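Local coordinates for protein chymotrypsin-like serine protease (Equine arteritis virus, PDB 1MBM) that acts as the chymotrypsin-like serine proteinase nsp4 of an arterivirus and probably cleaves peptide bonds of the viral replicase polyprotein, at residues Trp20-Glu25 with Glu62-Gln67; Gly85-Cys90 with Ser116-Gly121; Val104-Thr109 with Asp171-Ile176; Thr151-Ser156 with Ile177-Ala182; His160-Leu165 with Pro184-Met189. All coordinates share one frame; numbering follows the deposited sequence.

Overall arrangement
Interactions 1 and 2 belong to the two chymotrypsin-like barrels, interactions 4 and 5 to the alpha/beta C-terminal extension, and interaction 3 joins that extension to the second barrel. Interaction 2, near the middle of the chain, is buried strand pairing and touches interaction 1 through Trp20 against Ala117 and Val119. Interaction 3 is also buried but apolar, with no hydrogen bond between its segments; Trp89 of interaction 2 packs on its Ala107. Interaction 1 lies at the surface and rests on charge. Interaction 4 is likewise a surface contact, where a carboxylate meets the start of a helix; in the partly buried interaction 5 loop carbonyls do. Phe161 of interaction 5 reaches back to Gly85 of interaction 2.

Interaction 1: Trp20-Glu25 with Glu62-Gln67; sequences WTRNNE and EAVTTQ
Arg22 reaches across to Glu62 with the far end of its guanidinium group, NH2 lying 3.0 Å from Glu62 OE2 and NH1 3.3 Å from Glu62 OE1. The two side chains come from opposite directions, yet the grip is not a flat one: the planes of guanidinium and carboxylate are turned 61° apart. Both Glu62 oxygens stay near the arginine plane, while the arginine nitrogens sit well above the carboxylate plane. Arg22 starts with CG anti to its backbone N (chi1 -172°), runs straight through chi2 and then bends at chi3 (53°), which swings the head group across to Glu62 and leaves its NE side facing Glu25. There NE and NH2 both close on one atom, Glu25 OE2, at 2.8 Å from NE and 2.9 Å from NH2, from the same face of that carboxylate. The other oxygen, Glu25 OE1, rests 3.6 Å from Val64 CG1, a methyl that also lies at the edge of the guanidinium group.

Arg22 and Glu25 are the ends of a type I' turn, the tight hairpin between strands 14-22 and 25-31 of the first barrel. Glu62 comes from strand 60-65, beyond strand 25-31, so Arg22 reaches past that strand. One water links Asn24 O with Gln67 N. With one cation held between two carboxylates, the guanidinium is fixed in rotation and probably offsets the repulsion between Glu25 and Glu62.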
# COMPACT_ATOMS: atom_id res chain seq x y z
N TRP A 20 11.11 -8.81 -3.60
CA TRP A 20 11.52 -9.30 -2.29
C TRP A 20 12.18 -10.66 -2.34
O TRP A 20 12.13 -11.34 -3.35
CB TRP A 20 10.29 -9.42 -1.37
CG TRP A 20 9.38 -8.24 -1.40
CD1 TRP A 20 8.42 -7.96 -2.35
CD2 TRP A 20 9.32 -7.18 -0.45
NE1 TRP A 20 7.78 -6.79 -2.03
CE2 TRP A 20 8.32 -6.29 -0.87
CE3 TRP A 20 10.02 -6.89 0.73
CZ2 TRP A 20 8.00 -5.12 -0.17
CZ3 TRP A 20 9.71 -5.73 1.43
CH2 TRP A 20 8.71 -4.86 0.97
N THR A 21 12.78 -11.05 -1.22
CA THR A 21 13.38 -12.38 -1.09
C THR A 21 12.53 -13.21 -0.12
O THR A 21 12.07 -12.70 0.90
CB THR A 21 14.83 -12.26 -0.56
OG1 THR A 21 15.66 -11.66 -1.57
CG2 THR A 21 15.46 -13.64 -0.38
N ARG A 22 12.33 -14.48 -0.46
CA ARG A 22 11.63 -15.44 0.40
C ARG A 22 12.10 -16.88 0.08
O ARG A 22 11.94 -17.35 -1.04
CB ARG A 22 10.12 -15.33 0.19
CG ARG A 22 9.28 -16.15 1.17
CD ARG A 22 7.79 -16.16 0.83
NE ARG A 22 7.55 -16.56 -0.55
CZ ARG A 22 6.46 -16.24 -1.24
NH1 ARG A 22 5.51 -15.51 -0.69
NH2 ARG A 22 6.33 -16.66 -2.50
N ASN A 23 12.67 -17.57 1.06
CA ASN A 23 13.11 -18.96 0.90
C ASN A 23 13.76 -19.31 -0.45
O ASN A 23 13.27 -20.19 -1.18
CB ASN A 23 11.95 -19.92 1.16
CG ASN A 23 11.29 -19.67 2.49
OD1 ASN A 23 11.96 -19.38 3.48
ND2 ASN A 23 9.96 -19.79 2.54
N ASN A 24 14.83 -18.60 -0.79
CA ASN A 24 15.58 -18.83 -2.03
C ASN A 24 14.83 -18.50 -3.32
O ASN A 24 15.26 -18.88 -4.41
CB ASN A 24 16.14 -20.26 -2.08
CG ASN A 24 17.41 -20.35 -2.89
OD1 ASN A 24 18.42 -19.72 -2.56
ND2 ASN A 24 17.38 -21.14 -3.96
N GLU A 25 13.71 -17.81 -3.20
CA GLU A 25 13.00 -17.37 -4.39
C GLU A 25 12.88 -15.86 -4.35
O GLU A 25 13.00 -15.24 -3.28
CB GLU A 25 11.63 -18.06 -4.54
CG GLU A 25 10.49 -17.43 -3.76
CD GLU A 25 9.33 -18.39 -3.54
OE1 GLU A 25 9.05 -19.21 -4.45
OE2 GLU A 25 8.70 -18.33 -2.46
N GLU A 62 0.85 -12.04 -6.84
CA GLU A 62 2.21 -12.41 -6.50
C GLU A 62 2.85 -13.30 -7.56
O GLU A 62 2.26 -14.31 -7.97
CB GLU A 62 2.23 -13.15 -5.15
CG GLU A 62 3.53 -13.88 -4.82
CD GLU A 62 3.42 -14.68 -3.53
OE1 GLU A 62 3.17 -14.08 -2.47
OE2 GLU A 62 3.58 -15.91 -3.56
N ALA A 63 4.06 -12.93 -7.99
CA ALA A 63 4.85 -13.74 -8.91
C ALA A 63 6.13 -14.17 -8.23
O ALA A 63 6.61 -13.50 -7.31
CB ALA A 63 5.20 -12.95 -10.17
N VAL A 64 6.67 -15.30 -8.67
CA VAL A 64 7.96 -15.76 -8.16
C VAL A 64 8.92 -15.96 -9.33
O VAL A 64 8.51 -16.28 -10.45
CB VAL A 64 7.86 -17.05 -7.32
CG1 VAL A 64 6.98 -16.84 -6.10
CG2 VAL A 64 7.36 -18.23 -8.16
N THR A 65 10.19 -15.69 -9.06
CA THR A 65 11.25 -15.89 -10.04
C THR A 65 12.51 -16.21 -9.26
O THR A 65 12.43 -16.51 -8.07
CB THR A 65 11.39 -14.68 -11.03
OG1 THR A 65 12.53 -14.86 -11.86
CG2 THR A 65 11.70 -13.38 -10.31
N THR A 66 13.67 -16.19 -9.90
CA THR A 66 14.91 -16.54 -9.21
C THR A 66 15.93 -15.41 -9.27
O THR A 66 15.76 -14.44 -10.02
CB THR A 66 15.53 -17.83 -9.79
OG1 THR A 66 15.68 -17.70 -11.21
CG2 THR A 66 14.59 -19.03 -9.63
N GLN A 67 17.00 -15.57 -8.48
CA GLN A 67 18.09 -14.60 -8.44
C GLN A 67 18.80 -14.49 -9.78
O GLN A 67 19.30 -13.42 -10.12
CB GLN A 67 19.10 -14.97 -7.34
CG GLN A 67 18.68 -14.57 -5.92
CD GLN A 67 18.76 -13.07 -5.70
OE1 GLN A 67 19.53 -12.37 -6.38
NE2 GLN A 67 17.98 -12.57 -4.75
O HOH W 1 16.68 -17.43 -6.46

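Interaction 2: Gly85-Cys90 with Ser116-Gly121; sequences GPASWC and SAVVQG
Val118 lies against one face of the Trp89 indole, the side chains side by side and pointing the same way from neighbouring strands. From CB its two methyls divide the ring system between them. CG2 sits over the five-membered ring, 3.7 Å from its centroid and 12° off the normal, a CH-pi contact. CG1, anti to the backbone N (chi1 -179°), lies over the six-membered ring on the same face and also reaches Ala87 CB at 3.9 Å. The pair is a non-hydrogen-bonded one; next to it Ser88 and Val119 form a hydrogen-bonded pair, each N to the other's O at 2.8 Å.

These antiparallel strands, 85-91 and 117-120, belong to the second barrel of the chymotrypsin-like fold, and Ser116 follows closely after Ser114, probably the nucleophile of the Ser-His-Asp triad. On the sheet face shared by Ser88 and Val119, Cys90 SG touches Val119 CG2 at 4.0 Å. Gln120 runs out extended: CG lies 3.7 Å from Ala87 CB, and NE2 donates to Pro86 O at 3.0 Å from above the carbonyl plane, while also bonding to Thr83 O. Cys90 N bonds to Ala117 O at 2.9 Å, and a water bridges Cys90 O and Ala117 N.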
# COMPACT_ATOMS: atom_id res chain seq x y z
N GLY A 85 -2.61 2.33 12.33
CA GLY A 85 -1.54 3.30 12.50
C GLY A 85 -1.00 3.72 11.14
O GLY A 85 -1.59 3.40 10.11
N PRO A 86 0.11 4.45 11.15
CA PRO A 86 0.75 4.87 9.90
C PRO A 86 1.25 3.67 9.09
O PRO A 86 1.58 2.63 9.63
CB PRO A 86 1.93 5.71 10.40
CG PRO A 86 2.18 5.19 11.80
CD PRO A 86 0.81 4.98 12.33
N ALA A 87 1.28 3.84 7.77
CA ALA A 87 1.82 2.83 6.87
C ALA A 87 2.42 3.56 5.70
O ALA A 87 2.04 4.70 5.40
CB ALA A 87 0.73 1.85 6.41
N SER A 88 3.38 2.93 5.04
CA SER A 88 4.03 3.55 3.90
C SER A 88 3.55 2.86 2.63
O SER A 88 3.61 1.64 2.52
CB SER A 88 5.56 3.43 4.00
OG SER A 88 6.09 4.20 5.07
N TRP A 89 3.05 3.67 1.70
CA TRP A 89 2.69 3.24 0.36
C TRP A 89 3.96 3.45 -0.44
O TRP A 89 4.38 4.58 -0.65
CB TRP A 89 1.58 4.13 -0.22
CG TRP A 89 0.17 3.66 0.08
CD1 TRP A 89 -0.74 3.19 -0.83
CD2 TRP A 89 -0.49 3.65 1.34
NE1 TRP A 89 -1.92 2.87 -0.20
CE2 TRP A 89 -1.80 3.14 1.14
CE3 TRP A 89 -0.12 4.00 2.65
CZ2 TRP A 89 -2.72 2.99 2.17
CZ3 TRP A 89 -1.03 3.84 3.68
CH2 TRP A 89 -2.32 3.34 3.43
N CYS A 90 4.58 2.36 -0.89
CA CYS A 90 5.87 2.43 -1.56
C CYS A 90 5.72 2.64 -3.06
O CYS A 90 5.84 1.69 -3.84
CB CYS A 90 6.69 1.17 -1.28
SG CYS A 90 6.88 0.80 0.50
N SER A 116 1.36 -0.74 -5.47
CA SER A 116 2.41 -0.37 -4.51
C SER A 116 2.26 -1.20 -3.24
O SER A 116 1.15 -1.41 -2.75
CB SER A 116 2.35 1.12 -4.11
OG SER A 116 2.42 1.99 -5.24
N ALA A 117 3.38 -1.66 -2.70
CA ALA A 117 3.33 -2.40 -1.45
C ALA A 117 2.95 -1.40 -0.39
O ALA A 117 3.37 -0.24 -0.44
CB ALA A 117 4.69 -3.01 -1.12
N VAL A 118 2.10 -1.82 0.54
CA VAL A 118 1.75 -0.99 1.67
C VAL A 118 2.45 -1.67 2.85
O VAL A 118 2.18 -2.83 3.15
CB VAL A 118 0.23 -0.89 1.88
CG1 VAL A 118 -0.09 -0.01 3.05
CG2 VAL A 118 -0.44 -0.35 0.63
N VAL A 119 3.37 -0.97 3.50
CA VAL A 119 4.15 -1.62 4.55
C VAL A 119 4.08 -0.92 5.90
O VAL A 119 3.88 0.29 5.97
CB VAL A 119 5.67 -1.81 4.15
CG1 VAL A 119 5.81 -2.43 2.74
CG2 VAL A 119 6.42 -0.50 4.22
N GLN A 120 4.26 -1.71 6.95
CA GLN A 120 4.32 -1.22 8.32
C GLN A 120 5.56 -1.90 8.90
O GLN A 120 5.63 -3.12 8.96
CB GLN A 120 3.06 -1.59 9.10
CG GLN A 120 1.84 -0.78 8.70
CD GLN A 120 0.61 -1.01 9.58
OE1 GLN A 120 0.20 -2.15 9.78
NE2 GLN A 120 0.02 0.08 10.07
N GLY A 121 6.55 -1.10 9.30
CA GLY A 121 7.81 -1.64 9.76
C GLY A 121 8.52 -2.32 8.60
O GLY A 121 8.64 -1.75 7.52
O HOH W 2 5.77 -1.04 -4.33

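Interaction 3: Val104-Thr109 with Asp171-Ile176; sequences VCLAWT and DIPDNI
Val104 and Leu106 present their side chains to the turn at Pro173-Ile176, and Ile176 answers both. Val104 meets Ile176 obliquely: its CG1 methyl lies 3.7 Å from Ile176 CG1 and about as close to CD1, so that one methyl touches both CG1 and CD1 of the isoleucine. The branching of Val104 decides this. CG1 stands anti to the backbone N (chi1 175°) and goes to Ile176, whereas CG2, beside the backbone N, lies 3.7 Å from the carbonyl oxygen of Asn175, which probably accepts from Val152 N.

Leu106 has a different posture. Its CD1 and the CD1 of Ile176 approach tip to tip at 3.9 Å, Ile176 being fully extended at chi2 (180°). The second branch, Leu106 CD2, touches Pro173 CG of the pyrrolidine ring at 3.6 Å; here the two side chains pass at a slant. The leucine fork therefore straddles the turn, one prong on its first residue and the other on its last. That turn is type I, closed by Ile176 N bonding to Pro173 O at 3.0 Å, and it holds both apolar groups on the side facing 104-106.

Between Val104 and Leu106 in the chain lies Cys105, whose CB points away from the turn; its side chain touches Leu100 of strand 94-100. The contact joins the second barrel to the C-terminal extension at the turn that leads into strand 176-177 and at its first residue. No hydrogen bond crosses between the segments, so the attachment rests on the shape and burial of methyl and ring carbons, without the directional hold of polar bonds.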
# COMPACT_ATOMS: atom_id res chain seq x y z
N VAL A 104 -10.70 1.76 7.42
CA VAL A 104 -10.46 2.98 6.64
C VAL A 104 -8.97 3.20 6.36
O VAL A 104 -8.14 3.11 7.27
CB VAL A 104 -11.02 4.23 7.37
CG1 VAL A 104 -10.67 5.52 6.63
CG2 VAL A 104 -12.55 4.15 7.57
N CYS A 105 -8.62 3.47 5.11
CA CYS A 105 -7.24 3.77 4.76
C CYS A 105 -7.18 5.09 3.99
O CYS A 105 -7.96 5.31 3.07
CB CYS A 105 -6.62 2.65 3.91
SG CYS A 105 -6.51 1.00 4.68
N LEU A 106 -6.24 5.96 4.36
CA LEU A 106 -6.07 7.25 3.70
C LEU A 106 -4.64 7.41 3.19
O LEU A 106 -3.69 7.16 3.91
CB LEU A 106 -6.35 8.39 4.69
CG LEU A 106 -7.66 8.33 5.47
CD1 LEU A 106 -7.74 9.49 6.43
CD2 LEU A 106 -8.84 8.35 4.51
N ALA A 107 -4.50 7.83 1.94
CA ALA A 107 -3.19 8.05 1.35
C ALA A 107 -3.40 8.81 0.05
O ALA A 107 -4.40 8.59 -0.63
CB ALA A 107 -2.47 6.72 1.08
N TRP A 108 -2.48 9.69 -0.30
CA TRP A 108 -2.59 10.41 -1.56
C TRP A 108 -1.97 9.55 -2.65
O TRP A 108 -0.77 9.29 -2.64
CB TRP A 108 -1.89 11.77 -1.48
CG TRP A 108 -2.08 12.59 -2.72
CD1 TRP A 108 -3.14 13.40 -3.02
CD2 TRP A 108 -1.20 12.66 -3.85
NE1 TRP A 108 -2.96 13.99 -4.25
CE2 TRP A 108 -1.78 13.54 -4.79
CE3 TRP A 108 0.03 12.07 -4.17
CZ2 TRP A 108 -1.17 13.85 -6.01
CZ3 TRP A 108 0.63 12.37 -5.38
CH2 TRP A 108 0.03 13.25 -6.28
N THR A 109 -2.80 9.06 -3.57
CA THR A 109 -2.30 8.20 -4.66
C THR A 109 -2.91 8.54 -6.02
O THR A 109 -3.92 9.23 -6.08
CB THR A 109 -2.62 6.71 -4.38
OG1 THR A 109 -4.04 6.56 -4.19
CG2 THR A 109 -2.01 6.23 -3.05
N ASP A 171 -10.64 18.22 5.54
CA ASP A 171 -11.27 17.25 4.66
C ASP A 171 -11.00 15.79 5.03
O ASP A 171 -9.93 15.23 4.79
CB ASP A 171 -10.99 17.54 3.17
CG ASP A 171 -9.61 17.11 2.73
OD1 ASP A 171 -8.61 17.72 3.17
OD2 ASP A 171 -9.42 16.16 1.93
N ILE A 172 -12.00 15.18 5.68
CA ILE A 172 -11.95 13.77 6.00
C ILE A 172 -13.18 13.12 5.36
O ILE A 172 -14.24 13.74 5.27
CB ILE A 172 -11.89 13.53 7.52
CG1 ILE A 172 -13.07 14.17 8.24
CG2 ILE A 172 -10.56 14.05 8.09
CD1 ILE A 172 -13.20 13.75 9.69
N PRO A 173 -13.02 11.88 4.90
CA PRO A 173 -14.09 11.14 4.22
C PRO A 173 -15.26 10.84 5.14
O PRO A 173 -15.08 10.72 6.36
CB PRO A 173 -13.41 9.82 3.87
CG PRO A 173 -11.97 10.12 3.91
CD PRO A 173 -11.79 11.08 5.01
N ASP A 174 -16.43 10.67 4.54
CA ASP A 174 -17.67 10.37 5.26
C ASP A 174 -17.62 9.05 6.02
O ASP A 174 -18.35 8.87 6.99
CB ASP A 174 -18.86 10.36 4.29
CG ASP A 174 -19.30 11.76 3.90
OD1 ASP A 174 -18.42 12.64 3.78
OD2 ASP A 174 -20.49 12.07 3.71
N ASN A 175 -16.74 8.15 5.61
CA ASN A 175 -16.58 6.87 6.30
C ASN A 175 -15.80 6.96 7.62
O ASN A 175 -15.64 5.97 8.33
CB ASN A 175 -16.04 5.78 5.35
CG ASN A 175 -17.11 5.24 4.41
OD1 ASN A 175 -16.84 4.40 3.53
ND2 ASN A 175 -18.34 5.72 4.58
N ILE A 176 -15.30 8.15 7.94
CA ILE A 176 -14.73 8.41 9.24
C ILE A 176 -15.78 9.27 9.95
O ILE A 176 -16.01 10.42 9.58
CB ILE A 176 -13.37 9.13 9.16
CG1 ILE A 176 -12.30 8.18 8.63
CG2 ILE A 176 -12.91 9.55 10.54
CD1 ILE A 176 -10.92 8.80 8.51

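Interaction 4: Thr151-Ser156 with Ile177-Ala182; sequences TVTLSS and IADVDA
Asp179 lays its carboxylate over the start of the helix at Leu154, alongside Thr153 and Ser155. Both oxygens use the syn lone pair: OD1 takes the backbone N of Ser155 at 3.0 Å, and OD2 the hydroxyl OG of the same residue at 2.6 Å. Ser155 OG stands between its backbone N and carbonyl carbon (chi1 61°), which turns it to Asp179. OD2 also rests 3.4 Å from Thr153 CB, the side chains crossing at about a right angle. The capping bond itself comes from Thr153, the N-cap residue, whose OG1 accepts Ser156 N at 3.1 Å. A negative carboxylate here should suit the helix dipole.

Next to it, Leu154 CB packs on Val180 CG2 at 3.7 Å and its CD1 meets Ala178 CB. Ile177 slants across Thr153, its CB near Thr153 CG2. Backbone bonds tie strand 152-153 and the first helix residue to Ile177: Ile177 N to Val152 O at 2.8 Å, Leu154 N to Ile177 O at 2.9 Å.

Strands 152-153 and 176-177 form the small parallel sheet of the C-terminal extension; helix 154-158 leads off one, the loop toward strand 182-184 leaves the other, Val152 touches Val104 and Leu154 touches Ile168.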
# COMPACT_ATOMS: atom_id res chain seq x y z
N THR A 151 -16.53 1.63 7.94
CA THR A 151 -16.53 2.90 8.66
C THR A 151 -15.91 2.76 10.03
O THR A 151 -15.81 1.65 10.55
CB THR A 151 -17.95 3.50 8.84
OG1 THR A 151 -18.71 2.71 9.77
CG2 THR A 151 -18.75 3.46 7.56
N VAL A 152 -15.51 3.88 10.61
CA VAL A 152 -15.00 3.90 11.97
C VAL A 152 -15.22 5.31 12.54
O VAL A 152 -15.19 6.29 11.80
CB VAL A 152 -13.49 3.53 12.03
CG1 VAL A 152 -12.63 4.64 11.41
CG2 VAL A 152 -13.06 3.24 13.47
N THR A 153 -15.47 5.40 13.85
CA THR A 153 -15.63 6.72 14.46
C THR A 153 -14.26 7.30 14.73
O THR A 153 -13.26 6.58 14.79
CB THR A 153 -16.41 6.65 15.77
OG1 THR A 153 -15.77 5.71 16.65
CG2 THR A 153 -17.82 6.08 15.56
N LEU A 154 -14.19 8.62 14.88
CA LEU A 154 -12.93 9.25 15.20
C LEU A 154 -12.46 8.84 16.59
O LEU A 154 -11.27 8.65 16.81
CB LEU A 154 -13.02 10.78 15.11
CG LEU A 154 -12.75 11.46 13.77
CD1 LEU A 154 -12.97 12.97 13.90
CD2 LEU A 154 -11.34 11.17 13.27
N SER A 155 -13.41 8.69 17.51
CA SER A 155 -13.05 8.28 18.87
C SER A 155 -12.43 6.88 18.89
O SER A 155 -11.40 6.67 19.52
CB SER A 155 -14.25 8.36 19.81
OG SER A 155 -15.27 7.48 19.38
N SER A 156 -13.05 5.94 18.18
CA SER A 156 -12.53 4.58 18.10
C SER A 156 -11.14 4.55 17.47
O SER A 156 -10.24 3.88 17.97
CB SER A 156 -13.49 3.66 17.34
OG SER A 156 -12.86 2.45 16.96
N ILE A 177 -16.46 8.67 10.92
CA ILE A 177 -17.56 9.33 11.61
C ILE A 177 -17.04 10.30 12.67
O ILE A 177 -16.47 9.90 13.67
CB ILE A 177 -18.48 8.26 12.22
CG1 ILE A 177 -19.02 7.37 11.09
CG2 ILE A 177 -19.62 8.91 13.00
CD1 ILE A 177 -19.77 6.14 11.57
N ALA A 178 -17.24 11.59 12.42
CA ALA A 178 -16.73 12.64 13.32
C ALA A 178 -17.57 12.78 14.60
O ALA A 178 -18.52 13.55 14.63
CB ALA A 178 -16.64 13.96 12.58
N ASP A 179 -17.21 12.03 15.64
CA ASP A 179 -17.99 12.02 16.88
C ASP A 179 -17.28 12.66 18.09
O ASP A 179 -17.73 12.53 19.23
CB ASP A 179 -18.39 10.59 17.23
CG ASP A 179 -17.20 9.71 17.59
OD1 ASP A 179 -16.06 10.03 17.15
OD2 ASP A 179 -17.31 8.69 18.30
N VAL A 180 -16.16 13.31 17.82
CA VAL A 180 -15.41 14.06 18.84
C VAL A 180 -14.96 15.31 18.12
O VAL A 180 -15.00 15.35 16.89
CB VAL A 180 -14.16 13.29 19.35
CG1 VAL A 180 -14.54 12.21 20.33
CG2 VAL A 180 -13.37 12.71 18.20
N ASP A 181 -14.57 16.34 18.85
CA ASP A 181 -14.10 17.55 18.18
C ASP A 181 -12.57 17.71 18.25
O ASP A 181 -12.05 18.77 17.90
CB ASP A 181 -14.85 18.80 18.67
CG ASP A 181 -14.54 19.16 20.11
OD1 ASP A 181 -13.85 18.38 20.80
OD2 ASP A 181 -14.96 20.21 20.64
N ALA A 182 -11.88 16.67 18.71
CA ALA A 182 -10.42 16.67 18.79
C ALA A 182 -9.87 15.25 18.80
O ALA A 182 -10.53 14.32 19.25
CB ALA A 182 -9.94 17.44 20.03

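Interaction 5: His160-Leu165 with Pro184-Met189; sequences HFTGPL and PRSLAM
Residues 160-165 run irregularly past the first turn of helix 185-192, their carbonyls serving its leading N-H groups, until Leu165 begins strand 165-167 as an antiparallel non-hydrogen-bonded partner of Pro184. Pro164 O receives Arg185 N in a short but bent bond (2.8 Å, 133° at the hydrogen), and Thr162 O takes Ser186 N at 3.3 Å.

Ser186 adds a second grip on Thr162 O: its OG, set between backbone N and carbonyl carbon (chi1 67°), donates at 2.8 Å. The same OG lies at the edge of the Phe161 ring, in its plane. Over a face of that ring comes Leu187, crossing at about a right angle, with CB 4.0 Å from the ring centroid in a CH-pi contact and CD1 near CE1. Phe161 CB also packs on Pro184 CB at 4.0 Å. Pro164 lies over one face of the Arg185 guanidinium near its rim, crossing at a slant, CD being 3.6 Å from NH1.

Pro184 is the N-cap residue and ends strand 182-184, so the contact sits at the passage from strand to helix. Leu187 also touches Leu157 of helix 154-158, Arg185 and Ala188 touch Thr166 of strand 165-167, and Phe161 reaches Thr84 just before strand 85-91.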
# COMPACT_ATOMS: atom_id res chain seq x y z
N HIS A 160 -5.93 4.35 19.13
CA HIS A 160 -4.68 3.80 18.62
C HIS A 160 -3.55 4.79 18.41
O HIS A 160 -2.49 4.42 17.89
CB HIS A 160 -4.98 3.09 17.30
CG HIS A 160 -6.03 2.04 17.41
ND1 HIS A 160 -5.77 0.79 17.93
CD2 HIS A 160 -7.35 2.06 17.10
CE1 HIS A 160 -6.88 0.07 17.92
NE2 HIS A 160 -7.86 0.82 17.42
N PHE A 161 -3.75 6.04 18.83
CA PHE A 161 -2.75 7.07 18.55
C PHE A 161 -2.31 7.87 19.76
O PHE A 161 -3.12 8.22 20.62
CB PHE A 161 -3.28 8.02 17.47
CG PHE A 161 -3.39 7.38 16.12
CD1 PHE A 161 -4.54 6.67 15.77
CD2 PHE A 161 -2.35 7.48 15.21
CE1 PHE A 161 -4.64 6.07 14.51
CE2 PHE A 161 -2.44 6.89 13.96
CZ PHE A 161 -3.59 6.18 13.61
N THR A 162 -1.01 8.17 19.81
CA THR A 162 -0.43 8.94 20.91
C THR A 162 -0.45 10.44 20.63
O THR A 162 -0.70 10.87 19.50
CB THR A 162 1.03 8.50 21.17
OG1 THR A 162 1.79 8.65 19.96
CG2 THR A 162 1.12 7.01 21.46
N GLY A 163 -0.16 11.22 21.67
CA GLY A 163 -0.13 12.68 21.56
C GLY A 163 -1.34 13.37 22.16
O GLY A 163 -2.39 12.76 22.35
N PRO A 164 -1.19 14.67 22.45
CA PRO A 164 -2.26 15.46 23.06
C PRO A 164 -3.37 15.76 22.05
O PRO A 164 -3.17 15.57 20.85
CB PRO A 164 -1.53 16.73 23.48
CG PRO A 164 -0.55 16.91 22.36
CD PRO A 164 -0.01 15.50 22.16
N LEU A 165 -4.53 16.18 22.55
CA LEU A 165 -5.68 16.48 21.69
C LEU A 165 -5.41 17.62 20.72
O LEU A 165 -4.79 18.63 21.07
CB LEU A 165 -6.94 16.75 22.52
CG LEU A 165 -7.52 15.56 23.30
CD1 LEU A 165 -8.64 16.04 24.23
CD2 LEU A 165 -8.02 14.49 22.36
N PRO A 184 -5.92 12.78 19.01
CA PRO A 184 -4.49 12.77 19.33
C PRO A 184 -3.66 13.32 18.19
O PRO A 184 -3.93 13.01 17.02
CB PRO A 184 -4.18 11.29 19.53
CG PRO A 184 -5.49 10.73 20.04
CD PRO A 184 -6.54 11.46 19.24
N ARG A 185 -2.65 14.11 18.54
CA ARG A 185 -1.77 14.78 17.57
C ARG A 185 -1.23 13.91 16.44
O ARG A 185 -1.17 14.36 15.30
CB ARG A 185 -0.61 15.44 18.31
CG ARG A 185 0.25 16.33 17.43
CD ARG A 185 1.53 16.80 18.10
NE ARG A 185 1.37 18.08 18.78
CZ ARG A 185 1.90 18.38 19.96
NH1 ARG A 185 2.63 17.49 20.63
NH2 ARG A 185 1.71 19.59 20.48
N SER A 186 -0.81 12.69 16.76
CA SER A 186 -0.27 11.80 15.73
C SER A 186 -1.33 11.42 14.69
O SER A 186 -1.02 11.31 13.52
CB SER A 186 0.43 10.56 16.31
OG SER A 186 -0.49 9.71 16.96
N LEU A 187 -2.58 11.24 15.13
CA LEU A 187 -3.67 10.96 14.18
C LEU A 187 -3.92 12.17 13.27
O LEU A 187 -4.02 12.02 12.05
CB LEU A 187 -4.96 10.53 14.91
CG LEU A 187 -6.22 10.25 14.07
CD1 LEU A 187 -5.91 9.36 12.86
CD2 LEU A 187 -7.34 9.62 14.93
N ALA A 188 -3.99 13.37 13.86
CA ALA A 188 -4.22 14.62 13.10
C ALA A 188 -3.11 14.93 12.10
O ALA A 188 -3.40 15.33 10.97
CB ALA A 188 -4.40 15.80 14.05
N MET A 189 -1.86 14.78 12.53
CA MET A 189 -0.68 15.03 11.69
C MET A 189 -0.60 14.01 10.56
O MET A 189 -0.13 14.32 9.46
CB MET A 189 0.61 14.96 12.52
CG MET A 189 0.85 16.15 13.44
SD MET A 189 1.48 17.61 12.61
CE MET A 189 3.13 17.05 12.17